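Local coordinates for LbpB B-lobe (Moraxella bovis, PDB 3UAQ), which probably binds host lactoferrin at the bacterial cell surface, acting as the N-lobe of a lipoprotein receptor related to transferrin-binding protein B, at residues I61-N65 and V180-R185; L130-I136 and Q147-G153. One frame throughout, in Å; residues are numbered along the deposited sequence.

Contact 1: residues I61-N65 and V180-R185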
ATOM      1  N   ILE A  61       5.265  20.104  -1.721  1.00 42.25           N
ATOM      2  CA  ILE A  61       4.917  19.912  -3.120  1.00 27.52           C
ATOM      3  C   ILE A  61       6.171  19.964  -4.003  1.00 40.97           C
ATOM      4  O   ILE A  61       7.132  20.651  -3.668  1.00 63.02           O
ATOM      5  CB  ILE A  61       3.894  20.984  -3.523  1.00 31.64           C
ATOM      6  CG1 ILE A  61       3.612  21.889  -2.315  1.00 42.78           C
ATOM      7  CG2 ILE A  61       2.606  20.342  -3.985  1.00 40.89           C
ATOM      8  CD1 ILE A  61       2.613  23.020  -2.561  1.00 32.81           C
ATOM      9  N   PRO A  62       6.164  19.248  -5.140  1.00 44.14           N
ATOM     10  CA  PRO A  62       7.400  18.884  -5.844  1.00 49.52           C
ATOM     11  C   PRO A  62       7.944  19.966  -6.792  1.00 56.37           C
ATOM     12  O   PRO A  62       9.049  19.809  -7.314  1.00 76.61           O
ATOM     13  CB  PRO A  62       6.975  17.644  -6.636  1.00 37.64           C
ATOM     14  CG  PRO A  62       5.547  17.958  -7.004  1.00 61.60           C
ATOM     15  CD  PRO A  62       4.974  18.827  -5.897  1.00 60.91           C
ATOM     16  N   LYS A  63       7.182  21.027  -7.030  1.00 37.28           N
ATOM     17  CA  LYS A  63       7.681  22.156  -7.821  1.00 47.70           C
ATOM     18  C   LYS A  63       7.927  21.836  -9.296  1.00 39.52           C
ATOM     19  O   LYS A  63       8.246  20.697  -9.649  1.00 39.28           O
ATOM     20  CB  LYS A  63       8.974  22.695  -7.214  1.00 62.66           C
ATOM     21  CG  LYS A  63       8.809  23.300  -5.841  1.00 90.46           C
ATOM     22  CD  LYS A  63      10.000  22.959  -4.981  1.00109.78           C
ATOM     23  CE  LYS A  63      10.163  21.454  -4.891  1.00116.33           C
ATOM     24  NZ  LYS A  63      11.545  21.065  -4.523  1.00123.02           N
ATOM     25  N   ARG A  64       7.788  22.852 -10.149  1.00 23.47           N
ATOM     26  CA  ARG A  64       8.066  22.696 -11.575  1.00 21.87           C
ATOM     27  C   ARG A  64       8.655  23.953 -12.226  1.00 32.16           C
ATOM     28  O   ARG A  64       8.626  25.037 -11.640  1.00 44.69           O
ATOM     29  CB  ARG A  64       6.816  22.209 -12.309  1.00 32.67           C
ATOM     30  CG  ARG A  64       6.589  20.705 -12.173  1.00 28.29           C
ATOM     31  CD  ARG A  64       5.358  20.368 -11.348  1.00 30.90           C
ATOM     32  NE  ARG A  64       4.309  19.753 -12.161  1.00 52.82           N
ATOM     33  CZ  ARG A  64       3.255  20.405 -12.643  1.00 63.74           C
ATOM     34  NH1 ARG A  64       3.098  21.697 -12.391  1.00 73.33           N
ATOM     35  NH2 ARG A  64       2.353  19.765 -13.378  1.00 67.65           N
ATOM     36  N   ASN A  65       9.195  23.791 -13.431  1.00 37.41           N
ATOM     37  CA  ASN A  65       9.983  24.830 -14.090  1.00 44.03           C
ATOM     38  C   ASN A  65       9.173  25.604 -15.134  1.00 53.82           C
ATOM     39  O   ASN A  65       8.100  26.144 -14.842  1.00 50.94           O
ATOM     40  CB  ASN A  65      11.209  24.196 -14.764  1.00 58.95           C
ATOM     41  CG  ASN A  65      12.481  25.019 -14.584  1.00 49.95           C
ATOM     42  OD1 ASN A  65      12.624  25.748 -13.607  1.00 50.38           O
ATOM     43  ND2 ASN A  65      13.417  24.888 -15.529  1.00 22.48           N
ATOM     44  N   VAL A 180      12.549  15.660  -1.842  1.00 15.91           N
ATOM     45  CA  VAL A 180      12.352  16.363  -3.095  1.00 19.63           C
ATOM     46  C   VAL A 180      13.254  17.576  -3.094  1.00 25.15           C
ATOM     47  O   VAL A 180      13.375  18.273  -2.083  1.00 34.66           O
ATOM     48  CB  VAL A 180      10.883  16.797  -3.302  1.00 23.43           C
ATOM     49  CG1 VAL A 180      10.430  17.732  -2.187  1.00 11.42           C
ATOM     50  CG2 VAL A 180      10.721  17.465  -4.654  1.00 30.25           C
ATOM     51  N   THR A 181      13.904  17.810  -4.228  1.00 27.43           N
ATOM     52  CA  THR A 181      14.875  18.890  -4.345  1.00 29.10           C
ATOM     53  C   THR A 181      14.219  20.090  -4.988  1.00 35.32           C
ATOM     54  O   THR A 181      13.077  20.020  -5.437  1.00 33.72           O
ATOM     55  CB  THR A 181      16.057  18.501  -5.245  1.00 21.34           C
ATOM     56  OG1 THR A 181      15.631  18.511  -6.615  1.00 20.00           O
ATOM     57  CG2 THR A 181      16.593  17.117  -4.886  1.00 14.83           C
ATOM     58  N   ASP A 182      14.956  21.192  -5.050  1.00 38.32           N
ATOM     59  CA  ASP A 182      14.536  22.330  -5.855  1.00 40.25           C
ATOM     60  C   ASP A 182      14.657  21.945  -7.320  1.00 40.90           C
ATOM     61  O   ASP A 182      14.974  20.797  -7.637  1.00 50.43           O
ATOM     62  CB  ASP A 182      15.414  23.543  -5.553  1.00 39.93           C
ATOM     63  CG  ASP A 182      16.884  23.282  -5.839  1.00 48.58           C
ATOM     64  OD1 ASP A 182      17.240  22.125  -6.166  1.00 41.32           O
ATOM     65  OD2 ASP A 182      17.692  24.231  -5.730  1.00 56.40           O
ATOM     66  N   VAL A 183      14.399  22.890  -8.215  1.00 27.74           N
ATOM     67  CA  VAL A 183      14.603  22.623  -9.631  1.00 30.74           C
ATOM     68  C   VAL A 183      15.355  23.749 -10.332  1.00 30.93           C
ATOM     69  O   VAL A 183      14.986  24.922 -10.230  1.00 37.52           O
ATOM     70  CB  VAL A 183      13.278  22.299 -10.359  1.00 22.78           C
ATOM     71  CG1 VAL A 183      12.097  22.852  -9.593  1.00 15.53           C
ATOM     72  CG2 VAL A 183      13.307  22.813 -11.789  1.00 30.91           C
ATOM     73  N   LYS A 184      16.420  23.372 -11.035  1.00 19.87           N
ATOM     74  CA  LYS A 184      17.204  24.304 -11.834  1.00 18.33           C
ATOM     75  C   LYS A 184      17.470  23.732 -13.223  1.00 26.09           C
ATOM     76  O   LYS A 184      17.756  22.543 -13.371  1.00 30.93           O
ATOM     77  CB  LYS A 184      18.529  24.617 -11.144  1.00 22.83           C
ATOM     78  CG  LYS A 184      18.393  25.164  -9.738  1.00 34.80           C
ATOM     79  CD  LYS A 184      19.687  25.823  -9.298  1.00 45.31           C
ATOM     80  CE  LYS A 184      20.182  26.773 -10.385  1.00 60.44           C
ATOM     81  NZ  LYS A 184      21.498  27.401 -10.082  1.00 63.05           N
ATOM     82  N   ARG A 185      17.373  24.584 -14.238  1.00 31.94           N
ATOM     83  CA  ARG A 185      17.646  24.165 -15.604  1.00 29.46           C
ATOM     84  C   ARG A 185      19.109  23.761 -15.701  1.00 40.43           C
ATOM     85  O   ARG A 185      19.451  22.739 -16.304  1.00 36.93           O
ATOM     86  CB  ARG A 185      17.358  25.313 -16.578  1.00 31.51           C
ATOM     87  CG  ARG A 185      16.874  24.875 -17.965  1.00 28.49           C
ATOM     88  CD  ARG A 185      17.686  25.511 -19.083  1.00 21.78           C
ATOM     89  NE  ARG A 185      18.263  26.787 -18.675  1.00 43.14           N
ATOM     90  CZ  ARG A 185      19.199  27.435 -19.360  1.00 51.95           C
ATOM     91  NH1 ARG A 185      19.662  26.927 -20.496  1.00 47.63           N
ATOM     92  NH2 ARG A 185      19.670  28.589 -18.906  1.00 55.30           N
TER
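Pro62 and Val180 open a contact in which two chain segments run almost in the same direction, their end-to-end lines 7° apart, with no hydrogen bond between them. What joins them is mostly van der Waals packing of the two valines on Pro62, Lys63 and Asn65. At the first step, CG2 of Val180 meets the backbone of Pro62, 3.8 Å from CA, and lies 4.2 Å from its ring atom CB. The valine's first torsion (chi1 60°) sets CG2 opposite its own backbone N and sends that methyl to the proline. Further along, Val183 divides its two methyls: CG1 approaches CB of Lys63 at 3.9 Å, while CG2 lies against the amide group of Asn65, 3.5 Å from OD1. The other end of that amide, ND2, comes to 4.1 Å from CB of Arg185, a loose van der Waals approach.

The polar groups find their bonds mostly beyond the contact or within 180-185. The ammonium of Lys63 is modelled implausibly close to the Thr181 carbonyl, and since this side chain is poorly ordered no bond should be read there. Thr181 OG1 bonds to the carbonyl O of Asp182 at 2.6 Å, in that carbonyl's plane, and to Ala218 N. Asp182 pairs with Arg187 and Arg185 with Glu78, while the Val183 backbone bonds to Val80 of strand 79-80.

The chemistry thus implies a junction made by van der Waals contact, where the loop after strand 57-60 lies along the end of strand 170-184. Each segment takes backbone bonds from other neighbours, and methyl packing joins handle-family sequence to barrel-family sequence.

Contact 2: residues L130-I136 and Q147-G153; sequences LRPDETI and QYTKGDG
Ile136 and Tyr148 form an antiparallel hydrogen-bonded pair, each N donating to the other's O at 2.9 Å, and Thr135 with Thr149 follows as a non-hydrogen-bonded pair before Lys150 N bonds to Glu134 O at 3.0 Å (162° at the hydrogen). These bonds join strands 135-138 and 146-159 of a β-hairpin. Ahead of the first strand, a type I turn from Arg131 to Glu134 folds the chain back, which brings CA of Pro132 to 3.7 Å from Thr149 OG1.

Lys150 is extended throughout, with CG opposite its backbone N (chi1 171°), and crosses Ile136, where Lys150 CB lies 3.7 Å from Ile136 CG1. Its tip then runs alongside Glu134, pointing the same way, and NZ forms a long salt bridge to OE2 at 4.0 Å. Arg131 NE, from a poorly ordered side chain, adds a second long one to OE1 of the same carboxylate. Thr135 touches Gln147 through CG2, 3.7 Å from NE2. At the buried end, Leu130 CD2 rests on the backbone of Gly151, 3.4 Å from its carbonyl C.

Backbone bonds therefore set the register, whereas the carboxylate between two cations probably adds only weak attraction at the exposed turn leading into the hairpin.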
ATOM      1  N   LEU A 130       4.505  11.398 -13.120  1.00 51.88           N
ATOM      2  CA  LEU A 130       4.991  12.707 -13.507  1.00 38.59           C
ATOM      3  C   LEU A 130       6.007  12.385 -14.589  1.00 43.55           C
ATOM      4  O   LEU A 130       7.212  12.272 -14.315  1.00 37.40           O
ATOM      5  CB  LEU A 130       5.685  13.396 -12.331  1.00 27.67           C
ATOM      6  CG  LEU A 130       4.782  14.106 -11.323  1.00 25.14           C
ATOM      7  CD1 LEU A 130       5.346  14.046  -9.902  1.00 12.50           C
ATOM      8  CD2 LEU A 130       4.575  15.543 -11.767  1.00 31.94           C
ATOM      9  N   ARG A 131       5.507  12.175 -15.806  1.00 40.93           N
ATOM     10  CA  ARG A 131       6.346  11.762 -16.928  1.00 37.46           C
ATOM     11  C   ARG A 131       6.743  12.974 -17.753  1.00 49.57           C
ATOM     12  O   ARG A 131       5.944  13.476 -18.547  1.00 58.95           O
ATOM     13  CB  ARG A 131       5.609  10.751 -17.805  1.00 46.05           C
ATOM     14  CG  ARG A 131       5.596   9.330 -17.255  1.00 54.76           C
ATOM     15  CD  ARG A 131       4.747   8.412 -18.122  1.00 68.78           C
ATOM     16  NE  ARG A 131       3.356   8.855 -18.156  1.00 87.23           N
ATOM     17  CZ  ARG A 131       2.497   8.685 -17.155  1.00 97.94           C
ATOM     18  NH1 ARG A 131       2.888   8.081 -16.040  1.00102.85           N
ATOM     19  NH2 ARG A 131       1.248   9.118 -17.265  1.00 96.87           N
ATOM     20  N   PRO A 132       7.985  13.452 -17.558  1.00 51.93           N
ATOM     21  CA  PRO A 132       8.507  14.711 -18.104  1.00 48.10           C
ATOM     22  C   PRO A 132       8.395  14.806 -19.628  1.00 38.86           C
ATOM     23  O   PRO A 132       8.340  15.918 -20.169  1.00 43.17           O
ATOM     24  CB  PRO A 132       9.974  14.698 -17.657  1.00 46.23           C
ATOM     25  CG  PRO A 132       9.980  13.847 -16.423  1.00 37.69           C
ATOM     26  CD  PRO A 132       8.989  12.761 -16.730  1.00 50.12           C
ATOM     27  N   ASP A 133       8.362  13.661 -20.304  1.00 26.89           N
ATOM     28  CA  ASP A 133       8.151  13.633 -21.750  1.00 34.01           C
ATOM     29  C   ASP A 133       6.775  14.204 -22.077  1.00 37.01           C
ATOM     30  O   ASP A 133       6.522  14.667 -23.189  1.00 47.80           O
ATOM     31  CB  ASP A 133       8.265  12.201 -22.285  1.00 39.74           C
ATOM     32  CG  ASP A 133       7.365  11.219 -21.533  1.00 58.03           C
ATOM     33  OD1 ASP A 133       7.406  11.203 -20.283  1.00 66.07           O
ATOM     34  OD2 ASP A 133       6.617  10.459 -22.188  1.00 54.52           O
ATOM     35  N   GLU A 134       5.896  14.178 -21.082  1.00 31.41           N
ATOM     36  CA  GLU A 134       4.523  14.622 -21.239  1.00 23.14           C
ATOM     37  C   GLU A 134       4.341  15.977 -20.564  1.00 33.05           C
ATOM     38  O   GLU A 134       4.343  16.081 -19.337  1.00 40.67           O
ATOM     39  CB  GLU A 134       3.572  13.586 -20.639  1.00 23.31           C
ATOM     40  CG  GLU A 134       2.225  13.499 -21.345  1.00 45.63           C
ATOM     41  CD  GLU A 134       1.447  12.255 -20.963  1.00 67.73           C
ATOM     42  OE1 GLU A 134       2.070  11.262 -20.523  1.00 67.94           O
ATOM     43  OE2 GLU A 134       0.208  12.272 -21.108  1.00 79.97           O
ATOM     44  N   THR A 135       4.180  17.010 -21.383  1.00 43.86           N
ATOM     45  CA  THR A 135       4.120  18.393 -20.916  1.00 41.86           C
ATOM     46  C   THR A 135       2.739  19.010 -21.090  1.00 36.57           C
ATOM     47  O   THR A 135       1.884  18.470 -21.795  1.00 37.29           O
ATOM     48  CB  THR A 135       5.121  19.286 -21.685  1.00 45.46           C
ATOM     49  OG1 THR A 135       5.540  18.624 -22.887  1.00 53.44           O
ATOM     50  CG2 THR A 135       6.342  19.592 -20.835  1.00 49.28           C
ATOM     51  N   ILE A 136       2.538  20.156 -20.450  1.00 34.42           N
ATOM     52  CA  ILE A 136       1.324  20.940 -20.621  1.00 35.15           C
ATOM     53  C   ILE A 136       1.650  22.420 -20.805  1.00 32.45           C
ATOM     54  O   ILE A 136       2.256  23.047 -19.930  1.00 29.98           O
ATOM     55  CB  ILE A 136       0.362  20.772 -19.432  1.00 35.22           C
ATOM     56  CG1 ILE A 136      -0.358  19.426 -19.522  1.00 39.95           C
ATOM     57  CG2 ILE A 136      -0.652  21.901 -19.413  1.00 36.66           C
ATOM     58  CD1 ILE A 136      -1.524  19.291 -18.566  1.00 36.68           C
ATOM     59  N   GLN A 147       4.897  26.188 -19.706  1.00 32.67           N
ATOM     60  CA  GLN A 147       5.055  24.795 -20.089  1.00 37.57           C
ATOM     61  C   GLN A 147       5.540  23.994 -18.886  1.00 40.52           C
ATOM     62  O   GLN A 147       6.727  24.012 -18.545  1.00 32.80           O
ATOM     63  CB  GLN A 147       6.028  24.665 -21.250  1.00 25.81           C
ATOM     64  CG  GLN A 147       6.170  23.247 -21.767  1.00 26.66           C
ATOM     65  CD  GLN A 147       6.911  23.198 -23.083  1.00 37.38           C
ATOM     66  OE1 GLN A 147       7.087  24.224 -23.746  1.00 49.33           O
ATOM     67  NE2 GLN A 147       7.351  22.008 -23.473  1.00 37.51           N
ATOM     68  N   TYR A 148       4.603  23.305 -18.240  1.00 35.02           N
ATOM     69  CA  TYR A 148       4.896  22.557 -17.029  1.00 32.10           C
ATOM     70  C   TYR A 148       4.742  21.060 -17.250  1.00 32.62           C
ATOM     71  O   TYR A 148       3.819  20.613 -17.919  1.00 36.42           O
ATOM     72  CB  TYR A 148       3.964  22.996 -15.899  1.00 35.27           C
ATOM     73  CG  TYR A 148       4.296  24.350 -15.306  1.00 34.66           C
ATOM     74  CD1 TYR A 148       5.100  24.458 -14.181  1.00 36.16           C
ATOM     75  CD2 TYR A 148       3.802  25.519 -15.868  1.00 26.08           C
ATOM     76  CE1 TYR A 148       5.408  25.693 -13.631  1.00 42.80           C
ATOM     77  CE2 TYR A 148       4.102  26.761 -15.322  1.00 28.39           C
ATOM     78  CZ  TYR A 148       4.908  26.840 -14.204  1.00 40.37           C
ATOM     79  OH  TYR A 148       5.217  28.065 -13.652  1.00 43.00           O
ATOM     80  N   THR A 149       5.654  20.284 -16.681  1.00 39.96           N
ATOM     81  CA  THR A 149       5.520  18.836 -16.708  1.00 38.11           C
ATOM     82  C   THR A 149       4.147  18.434 -16.165  1.00 32.16           C
ATOM     83  O   THR A 149       3.771  18.827 -15.063  1.00 36.87           O
ATOM     84  CB  THR A 149       6.641  18.167 -15.892  1.00 27.81           C
ATOM     85  OG1 THR A 149       7.820  18.066 -16.706  1.00 39.51           O
ATOM     86  CG2 THR A 149       6.218  16.779 -15.431  1.00 11.61           C
ATOM     87  N   LYS A 150       3.393  17.664 -16.942  1.00 31.62           N
ATOM     88  CA  LYS A 150       2.036  17.294 -16.541  1.00 35.39           C
ATOM     89  C   LYS A 150       1.993  16.375 -15.322  1.00 33.32           C
ATOM     90  O   LYS A 150       2.706  15.366 -15.258  1.00 42.50           O
ATOM     91  CB  LYS A 150       1.277  16.645 -17.697  1.00 34.75           C
ATOM     92  CG  LYS A 150      -0.064  16.051 -17.275  1.00 36.24           C
ATOM     93  CD  LYS A 150      -0.759  15.367 -18.438  1.00 45.77           C
ATOM     94  CE  LYS A 150      -2.129  14.841 -18.039  1.00 47.67           C
ATOM     95  NZ  LYS A 150      -2.754  14.054 -19.140  1.00 53.93           N
ATOM     96  N   GLY A 151       1.128  16.726 -14.371  1.00 21.98           N
ATOM     97  CA  GLY A 151       0.966  15.962 -13.148  1.00 12.10           C
ATOM     98  C   GLY A 151       1.380  16.759 -11.920  1.00 22.44           C
ATOM     99  O   GLY A 151       1.933  17.854 -12.036  1.00 32.34           O
ATOM    100  N   ASP A 152       1.122  16.209 -10.737  1.00 20.72           N
ATOM    101  CA  ASP A 152       1.460  16.892  -9.493  1.00 28.16           C
ATOM    102  C   ASP A 152       1.649  15.889  -8.360  1.00 36.41           C
ATOM    103  O   ASP A 152       1.120  14.770  -8.402  1.00 42.76           O
ATOM    104  CB  ASP A 152       0.384  17.927  -9.136  1.00 31.43           C
ATOM    105  CG  ASP A 152       0.723  19.330  -9.638  1.00 42.90           C
ATOM    106  OD1 ASP A 152       1.851  19.802  -9.367  1.00 42.39           O
ATOM    107  OD2 ASP A 152      -0.137  19.963 -10.296  1.00 39.06           O
ATOM    108  N   GLY A 153       2.411  16.291  -7.350  1.00 21.94           N
ATOM    109  CA  GLY A 153       2.674  15.405  -6.234  1.00 18.59           C
ATOM    110  C   GLY A 153       2.919  16.102  -4.909  1.00 25.99           C
ATOM    111  O   GLY A 153       2.930  17.328  -4.815  1.00 35.11           O
TER

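Contact 2 is nested inside the chain loop closed by contact 1, and their centres lie 12 Å apart. Arg64 spans the two: turned from 180-185, its side chain reaches Tyr148 and the backbone around Thr149 and Gly151, where the modelled approaches are too short to interpret. Its NE also makes a long, weak ion pair with Asp152, whose carboxylate has firmer partners in Arg105 and Tyr106. Pro62 also lies next to Gly153, and the Asn65 carbonyl next to Tyr148 CE1, though these approaches too are modelled too tightly to interpret. Segment 61-65 thus lies between strands 146-159 and 170-184, consecutive in the chain, linking the hairpin to the far end of a strand of the barrel sheet.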